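Local coordinates for protein adenylyltransferase and sulfurtransferase uba4 (PDB 6YUB) that probably adenylates the C-terminal glycine of ubiquitin-like sulfur carriers for tRNA thiolation and molybdenum cofactor synthesis, this chain being its zinc-binding, ThiF-family adenylyltransferase part, at residues 37-42 / 129-134; 151-156 / 216-221; 5-10 / 27-32. One frame throughout, in Å; residues are numbered along the deposited sequence.

How the interactions relate
Interactions 1 and 2 sit side by side near the middle of the chain, their centres about 9 Å apart, because strands 127-130 and 152-158 are neighbours in the same mixed sheet. They touch directly: Asp130 OD2 lies 3.1 Å from Ser154 OG, a probable hydrogen bond, and Cys131 SG packs on Gln218 OE1. Interaction 3 comes first along the chain, then interaction 1, then interaction 2. The centre of interaction 3 is about 26 Å from that of interaction 1, though helix 25-33 leads on to strand 36-40. Interaction 1 includes two residues predicted to bind ATP, and interaction 2 lies next to it in the core, while interaction 3 lies at the surface, away from that site.

Interaction 1. Residues 37-42 / 129-134; sequences VLIIGA and LDCTDN
The carbonyl oxygen of Ile40 accepts the backbone N-H of Cys131 over 2.8 Å from N to O, a bent bond (133° at the hydrogen) that forms just where both strands give way to loops. Upstream the pairing is more regular. Leu129 bridges two residues of the neighbouring strand, its N donating to Leu38 O at 2.9 Å and its O accepting from Ile40 N at 3.0 Å, the latter almost straight (168°). One residue thus bonded to two partners in the same strand is the signature of parallel pairing, here between adjoining strands of the Rossmann-type sheet of the HesA/MoeB/ThiF family. Gly41, which follows strand 36-40, fits the first glycine of a GxGxxG turn. Its positive phi favours glycine, and any side chain would run into Cys131 O. At the end of the other segment, Asp133 and Asn134 are predicted to bind ATP.

Asp130 OD1 is gripped twice by Thr132: through OG1 at 2.7 Å, on the syn lone pair, and through N at 3.2 Å, from well above the carboxylate plane. The second bond makes an Asx turn. Thr132 chi1 of 64° sets OG1 between the backbone N and the carbonyl carbon for this grip, leaving CG2 to lie alongside Ile40 CG2 at 3.5 Å, both branches pointing the same way on the face covered by helix 135-148. On the face carrying Ile39 and Leu129, Ile39 CG2 meets Cys131 SG at 3.8 Å, while the Val37 and Leu129 side chains cross obliquely, bringing CG1 of the valine to 3.8 Å from CD1 of the leucine. Leu53 of helix 46-56 covers Val37, Ile39 and Leu129 alike.

Interaction 2. Residues 151-156 / 216-221; sequences PLVSAA and VAQAGE
Gln218 reaches from its helix to the strand with its amide and lays one flat face over the methyl group of Ala155, whose CB is 3.5 Å from Gln218 CD. This is the tight part of the contact. The side chain runs out extended beyond CG, and Val153 CG1 packs against its aliphatic part, 3.8 Å from Gln218 CG. The amide also donates from NE2 to Val153 O over 3.2 Å. That oxygen lies close to the plane of the amide, yet the donor stands above the plane of the carbonyl, 52° out of it, and the hydrogen angle is a modest 144°. NE2 has a stronger partner in Asp130 O. A leucine in place of Gln218 would probably leave the carbonyls of Val153 and Asp130 without this shared side-chain donor.

The packing is looser at Glu221, where CB comes no nearer than 4.1 Å to Val153 CG1. Its chain then bends away, and the carboxylate forms a salt bridge with Lys224. A chain of another protein also packs on this residue.

Strand 152-156 and helix 216-221 run nearly antiparallel (171°), their axes 8.9 Å apart at closest. Helix 208-228 lies along one side of the sheet, with Ala219 against Tyr52 and Leu53 of helix 46-56, while Leu152 and Ser154 face helix 135-148 across the strand.

Interaction 3. Residues 5-10 / 27-32; sequences KSLSKE and EGQLRL
The extended arm that leads into the N-capped helix 9-19 passes over helix 25-33, with Leu7 and Leu30 as the main points of touch. Their side chains cross at a slant, and CD2 of Leu7 comes within 3.4 Å of CD2 of Leu30, a carbon pair closer than usual van der Waals contact. The CB of Leu7 does not face helix 25-33, but with CG anti to the carbonyl carbon (chi1 -64°) the branched end comes up to it. The other branch, CD1, lies 4.1 Å from Gln29 CG, the two side chains meeting at about a right angle. Gln29 turns its amide to other partners, Gln18 through OE1 and the carbonyl of Ala56 through NE2.

Leu30 also spreads beneath the backbone of the arm: CD1 is 3.9 Å from Lys5 O, and CD2 is 3.7 Å from Ser6 O. At Lys5 and Ser6 the CB leaves the backbone away from helix 25-33; both residues are exposed. Leu7 is further covered by Ile12 and Met19 of helix 9-19. The arm before helix 9-19 thus packs on helix 25-33, consistent with the N-terminal helical segment that precedes the first strand of the Rossmann-type domain in the HesA/MoeB/ThiF family.

Interaction 1. Residues 37-42 / 129-134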
loop_
_atom_site.group_PDB
_atom_site.type_symbol
_atom_site.label_atom_id
_atom_site.label_comp_id
_atom_site.label_asym_id
_atom_site.label_seq_id
_atom_site.Cartn_x
_atom_site.Cartn_y
_atom_site.Cartn_z
ATOM N N VAL B 37 23.949 0.682 2.617
ATOM C CA VAL B 37 22.719 1.435 2.404
ATOM C C VAL B 37 22.544 2.419 3.553
ATOM O O VAL B 37 22.637 2.037 4.723
ATOM C CB VAL B 37 21.496 0.505 2.287
ATOM C CG1 VAL B 37 20.219 1.313 2.132
ATOM C CG2 VAL B 37 21.675 -0.450 1.117
ATOM N N LEU B 38 22.280 3.680 3.210
ATOM C CA LEU B 38 22.073 4.742 4.184
ATOM C C LEU B 38 20.586 5.032 4.315
ATOM O O LEU B 38 19.886 5.189 3.306
ATOM C CB LEU B 38 22.825 6.010 3.765
ATOM C CG LEU B 38 22.720 7.210 4.702
ATOM C CD1 LEU B 38 23.391 6.904 6.035
ATOM C CD2 LEU B 38 23.327 8.460 4.065
ATOM N N ILE B 39 20.107 5.100 5.551
ATOM C CA ILE B 39 18.713 5.413 5.852
ATOM C C ILE B 39 18.704 6.730 6.616
ATOM O O ILE B 39 19.164 6.792 7.762
ATOM C CB ILE B 39 18.029 4.303 6.661
ATOM C CG1 ILE B 39 18.070 2.980 5.890
ATOM C CG2 ILE B 39 16.595 4.694 6.986
ATOM C CD1 ILE B 39 17.511 1.792 6.659
ATOM N N ILE B 40 18.189 7.780 5.985
ATOM C CA ILE B 40 18.162 9.114 6.574
ATOM C C ILE B 40 16.775 9.297 7.181
ATOM O O ILE B 40 15.794 9.514 6.465
ATOM C CB ILE B 40 18.481 10.199 5.542
ATOM C CG1 ILE B 40 19.741 9.831 4.757
ATOM C CG2 ILE B 40 18.669 11.542 6.234
ATOM C CD1 ILE B 40 20.065 10.789 3.628
ATOM N N GLY B 41 16.696 9.222 8.502
ATOM C CA GLY B 41 15.426 9.300 9.194
ATOM C C GLY B 41 15.045 7.974 9.823
ATOM O O GLY B 41 14.960 6.957 9.125
ATOM N N ALA B 42 14.808 7.969 11.132
ATOM C CA ALA B 42 14.516 6.753 11.880
ATOM C C ALA B 42 13.093 6.757 12.432
ATOM O O ALA B 42 12.847 6.317 13.558
ATOM C CB ALA B 42 15.518 6.567 13.019
ATOM N N LEU B 129 18.514 6.259 0.935
ATOM C CA LEU B 129 17.075 6.291 1.158
ATOM C C LEU B 129 16.749 7.532 1.977
ATOM O O LEU B 129 17.274 7.710 3.087
ATOM C CB LEU B 129 16.596 5.029 1.867
ATOM C CG LEU B 129 16.340 3.793 0.995
ATOM C CD1 LEU B 129 17.611 3.368 0.282
ATOM C CD2 LEU B 129 15.785 2.642 1.837
ATOM N N ASP B 130 15.908 8.400 1.427
ATOM C CA ASP B 130 15.432 9.578 2.145
ATOM C C ASP B 130 14.158 9.203 2.896
ATOM O O ASP B 130 13.101 9.015 2.283
ATOM C CB ASP B 130 15.175 10.741 1.189
ATOM C CG ASP B 130 14.197 11.757 1.760
ATOM O OD1 ASP B 130 14.477 12.314 2.846
ATOM O OD2 ASP B 130 13.139 11.982 1.135
ATOM N N CYS B 131 14.264 9.068 4.219
ATOM C CA CYS B 131 13.122 8.812 5.085
ATOM C C CYS B 131 12.840 9.984 6.024
ATOM O O CYS B 131 12.228 9.800 7.084
ATOM C CB CYS B 131 13.341 7.535 5.892
ATOM S SG CYS B 131 13.736 6.053 4.906
ATOM N N THR B 132 13.274 11.195 5.646
ATOM C CA THR B 132 13.155 12.346 6.532
ATOM C C THR B 132 11.719 12.840 6.644
ATOM O O THR B 132 11.318 13.336 7.705
ATOM C CB THR B 132 14.045 13.490 6.030
ATOM O OG1 THR B 132 13.577 13.937 4.744
ATOM C CG2 THR B 132 15.492 13.035 5.907
ATOM N N ASP B 133 10.937 12.728 5.571
ATOM C CA ASP B 133 9.578 13.269 5.535
ATOM C C ASP B 133 9.587 14.788 5.693
ATOM O O ASP B 133 8.626 15.383 6.190
ATOM C CB ASP B 133 8.697 12.625 6.610
ATOM C CG ASP B 133 7.353 12.174 6.072
ATOM O OD1 ASP B 133 6.838 12.819 5.134
ATOM O OD2 ASP B 133 6.812 11.171 6.584
ATOM N N ASN B 134 10.677 15.422 5.272
ATOM C CA ASN B 134 10.834 16.874 5.340
ATOM C C ASN B 134 11.048 17.413 3.931
ATOM O O ASN B 134 12.059 17.074 3.293
ATOM C CB ASN B 134 12.016 17.248 6.248
ATOM C CG ASN B 134 12.180 18.755 6.411
ATOM O OD1 ASN B 134 11.895 19.532 5.498
ATOM N ND2 ASN B 134 12.645 19.170 7.580
#

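Interaction 2. Residues 151-156 / 216-221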
loop_
_atom_site.group_PDB
_atom_site.type_symbol
_atom_site.label_atom_id
_atom_site.label_comp_id
_atom_site.label_asym_id
_atom_site.label_seq_id
_atom_site.Cartn_x
_atom_site.Cartn_y
_atom_site.Cartn_z
ATOM N N PRO B 151 22.409 6.824 -6.317
ATOM C CA PRO B 151 20.980 6.568 -6.532
ATOM C C PRO B 151 20.191 6.849 -5.263
ATOM O O PRO B 151 20.622 6.517 -4.152
ATOM C CB PRO B 151 20.937 5.081 -6.906
ATOM C CG PRO B 151 22.097 4.490 -6.173
ATOM C CD PRO B 151 23.175 5.570 -6.141
ATOM N N LEU B 152 19.023 7.457 -5.437
ATOM C CA LEU B 152 18.209 7.922 -4.324
ATOM C C LEU B 152 16.828 7.290 -4.377
ATOM O O LEU B 152 16.147 7.350 -5.407
ATOM C CB LEU B 152 18.087 9.452 -4.348
ATOM C CG LEU B 152 17.078 10.096 -3.401
ATOM C CD1 LEU B 152 17.431 9.801 -1.949
ATOM C CD2 LEU B 152 17.013 11.600 -3.641
ATOM N N VAL B 153 16.420 6.681 -3.268
ATOM C CA VAL B 153 15.053 6.198 -3.091
ATOM C C VAL B 153 14.394 7.117 -2.069
ATOM O O VAL B 153 14.736 7.089 -0.881
ATOM C CB VAL B 153 15.016 4.734 -2.638
ATOM C CG1 VAL B 153 13.584 4.219 -2.606
ATOM C CG2 VAL B 153 15.883 3.871 -3.554
ATOM N N SER B 154 13.456 7.938 -2.525
ATOM C CA SER B 154 12.832 8.956 -1.691
ATOM C C SER B 154 11.341 8.685 -1.541
ATOM O O SER B 154 10.656 8.360 -2.517
ATOM C CB SER B 154 13.058 10.356 -2.289
ATOM O OG SER B 154 12.178 11.304 -1.712
ATOM N N ALA B 155 10.848 8.822 -0.313
ATOM C CA ALA B 155 9.436 8.653 0.004
ATOM C C ALA B 155 8.990 9.802 0.897
ATOM O O ALA B 155 9.809 10.507 1.489
ATOM C CB ALA B 155 9.169 7.309 0.694
ATOM N N ALA B 156 7.676 9.981 1.000
ATOM C CA ALA B 156 7.148 11.119 1.734
ATOM C C ALA B 156 5.697 10.882 2.113
ATOM O O ALA B 156 5.015 10.029 1.545
ATOM C CB ALA B 156 7.269 12.414 0.912
ATOM N N VAL B 216 8.240 0.060 3.563
ATOM C CA VAL B 216 8.477 -1.282 3.042
ATOM C C VAL B 216 8.802 -1.219 1.557
ATOM O O VAL B 216 9.737 -1.872 1.081
ATOM C CB VAL B 216 7.262 -2.188 3.322
ATOM C CG1 VAL B 216 7.397 -3.510 2.576
ATOM C CG2 VAL B 216 7.115 -2.430 4.817
ATOM N N ALA B 217 8.047 -0.415 0.802
ATOM C CA ALA B 217 8.325 -0.252 -0.620
ATOM C C ALA B 217 9.735 0.284 -0.855
ATOM O O ALA B 217 10.417 -0.139 -1.795
ATOM C CB ALA B 217 7.289 0.682 -1.247
ATOM N N GLN B 218 10.194 1.205 0.001
ATOM C CA GLN B 218 11.549 1.726 -0.134
ATOM C C GLN B 218 12.586 0.619 -0.009
ATOM O O GLN B 218 13.560 0.582 -0.776
ATOM C CB GLN B 218 11.811 2.791 0.927
ATOM C CG GLN B 218 11.445 4.187 0.541
ATOM C CD GLN B 218 11.789 5.180 1.636
ATOM O OE1 GLN B 218 11.167 5.186 2.697
ATOM N NE2 GLN B 218 12.789 6.014 1.385
ATOM N N ALA B 219 12.413 -0.275 0.970
ATOM C CA ALA B 219 13.339 -1.390 1.121
ATOM C C ALA B 219 13.295 -2.300 -0.099
ATOM O O ALA B 219 14.340 -2.725 -0.604
ATOM C CB ALA B 219 13.016 -2.174 2.396
ATOM N N GLY B 220 12.096 -2.594 -0.596
ATOM C CA GLY B 220 11.986 -3.428 -1.782
ATOM C C GLY B 220 12.747 -2.864 -2.967
ATOM O O GLY B 220 13.314 -3.614 -3.769
ATOM N N GLU B 221 12.781 -1.531 -3.089
ATOM C CA GLU B 221 13.489 -0.917 -4.205
ATOM C C GLU B 221 14.995 -0.982 -4.002
ATOM O O GLU B 221 15.737 -1.311 -4.938
ATOM C CB GLU B 221 13.028 0.526 -4.392
ATOM C CG GLU B 221 11.601 0.644 -4.883
ATOM C CD GLU B 221 11.356 -0.187 -6.133
ATOM O OE1 GLU B 221 11.993 0.086 -7.172
ATOM O OE2 GLU B 221 10.529 -1.126 -6.064
#

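Interaction 3. Residues 5-10 / 27-32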
loop_
_atom_site.group_PDB
_atom_site.type_symbol
_atom_site.label_atom_id
_atom_site.label_comp_id
_atom_site.label_asym_id
_atom_site.label_seq_id
_atom_site.Cartn_x
_atom_site.Cartn_y
_atom_site.Cartn_z
ATOM N N LYS B 5 33.125 -13.093 -0.804
ATOM C CA LYS B 5 32.944 -13.992 -1.933
ATOM C C LYS B 5 32.335 -15.322 -1.513
ATOM O O LYS B 5 32.133 -16.193 -2.369
ATOM C CB LYS B 5 34.285 -14.241 -2.638
ATOM C CG LYS B 5 35.056 -12.974 -2.995
ATOM C CD LYS B 5 34.879 -12.587 -4.457
ATOM C CE LYS B 5 35.648 -11.314 -4.795
ATOM N NZ LYS B 5 34.774 -10.106 -4.812
ATOM N N SER B 6 32.041 -15.504 -0.225
ATOM C CA SER B 6 31.509 -16.756 0.290
ATOM C C SER B 6 30.445 -16.464 1.336
ATOM O O SER B 6 30.405 -15.382 1.927
ATOM C CB SER B 6 32.607 -17.631 0.912
ATOM O OG SER B 6 33.431 -18.207 -0.083
ATOM N N LEU B 7 29.583 -17.450 1.561
ATOM C CA LEU B 7 28.578 -17.392 2.613
ATOM C C LEU B 7 28.960 -18.371 3.717
ATOM O O LEU B 7 29.306 -19.524 3.435
ATOM C CB LEU B 7 27.187 -17.731 2.078
ATOM C CG LEU B 7 26.554 -16.798 1.045
ATOM C CD1 LEU B 7 25.054 -17.073 0.964
ATOM C CD2 LEU B 7 26.815 -15.346 1.372
ATOM N N SER B 8 28.826 -17.920 4.931
ATOM C CA SER B 8 29.122 -18.810 6.056
ATOM C C SER B 8 27.958 -19.788 6.254
ATOM O O SER B 8 26.892 -19.579 5.735
ATOM C CB SER B 8 29.379 -18.098 7.383
ATOM O OG SER B 8 28.204 -17.546 7.858
ATOM N N LYS B 9 28.163 -20.847 7.011
ATOM C CA LYS B 9 27.101 -21.765 7.296
ATOM C C LYS B 9 25.897 -21.083 7.928
ATOM O O LYS B 9 24.835 -21.456 7.591
ATOM C CB LYS B 9 27.568 -22.893 8.201
ATOM C CG LYS B 9 27.420 -24.273 7.599
ATOM C CD LYS B 9 28.118 -24.363 6.260
ATOM C CE LYS B 9 28.128 -25.762 5.683
ATOM N NZ LYS B 9 29.101 -26.635 6.375
ATOM N N GLU B 10 26.050 -20.129 8.859
ATOM C CA GLU B 10 24.891 -19.439 9.515
ATOM C C GLU B 10 24.114 -18.613 8.469
ATOM O O GLU B 10 22.920 -18.503 8.496
ATOM C CB GLU B 10 25.195 -18.528 10.793
ATOM C CG GLU B 10 24.711 -17.045 10.817
ATOM C CD GLU B 10 23.756 -16.584 12.018
ATOM O OE1 GLU B 10 24.215 -16.029 13.021
ATOM O OE2 GLU B 10 22.518 -16.722 11.995
ATOM N N GLU B 27 24.708 -15.120 -5.852
ATOM C CA GLU B 27 25.208 -13.833 -6.324
ATOM C C GLU B 27 24.354 -12.690 -5.793
ATOM O O GLU B 27 24.881 -11.653 -5.368
ATOM C CB GLU B 27 25.244 -13.818 -7.850
ATOM N N GLY B 28 23.032 -12.866 -5.801
ATOM C CA GLY B 28 22.160 -11.826 -5.285
ATOM C C GLY B 28 22.384 -11.570 -3.808
ATOM O O GLY B 28 22.384 -10.422 -3.360
ATOM N N GLN B 29 22.594 -12.639 -3.032
ATOM C CA GLN B 29 22.782 -12.484 -1.597
ATOM C C GLN B 29 24.103 -11.797 -1.282
ATOM O O GLN B 29 24.163 -10.924 -0.408
ATOM C CB GLN B 29 22.714 -13.850 -0.911
ATOM C CG GLN B 29 22.679 -13.760 0.600
ATOM C CD GLN B 29 21.461 -13.009 1.099
ATOM O OE1 GLN B 29 20.338 -13.285 0.685
ATOM N NE2 GLN B 29 21.681 -12.041 1.982
ATOM N N LEU B 30 25.183 -12.187 -1.965
ATOM C CA LEU B 30 26.467 -11.533 -1.744
ATOM C C LEU B 30 26.405 -10.051 -2.084
ATOM O O LEU B 30 27.084 -9.241 -1.442
ATOM C CB LEU B 30 27.557 -12.213 -2.571
ATOM C CG LEU B 30 27.988 -13.605 -2.109
ATOM C CD1 LEU B 30 28.895 -14.252 -3.144
ATOM C CD2 LEU B 30 28.683 -13.533 -0.754
ATOM N N ARG B 31 25.603 -9.677 -3.084
ATOM C CA ARG B 31 25.472 -8.271 -3.445
ATOM C C ARG B 31 24.802 -7.478 -2.331
ATOM O O ARG B 31 25.141 -6.309 -2.097
ATOM C CB ARG B 31 24.695 -8.129 -4.749
ATOM C CG ARG B 31 25.544 -8.404 -5.975
ATOM C CD ARG B 31 24.704 -8.521 -7.235
ATOM N NE ARG B 31 25.515 -8.942 -8.374
ATOM C CZ ARG B 31 25.048 -9.130 -9.606
ATOM N NH1 ARG B 31 23.763 -8.937 -9.867
ATOM N NH2 ARG B 31 25.869 -9.514 -10.572
ATOM N N LEU B 32 23.831 -8.082 -1.639
ATOM C CA LEU B 32 23.265 -7.428 -0.464
ATOM C C LEU B 32 24.308 -7.310 0.646
ATOM O O LEU B 32 24.485 -6.239 1.240
ATOM C CB LEU B 32 22.043 -8.199 0.030
ATOM C CG LEU B 32 20.848 -8.264 -0.911
ATOM C CD1 LEU B 32 19.774 -9.183 -0.334
ATOM C CD2 LEU B 32 20.290 -6.870 -1.187
#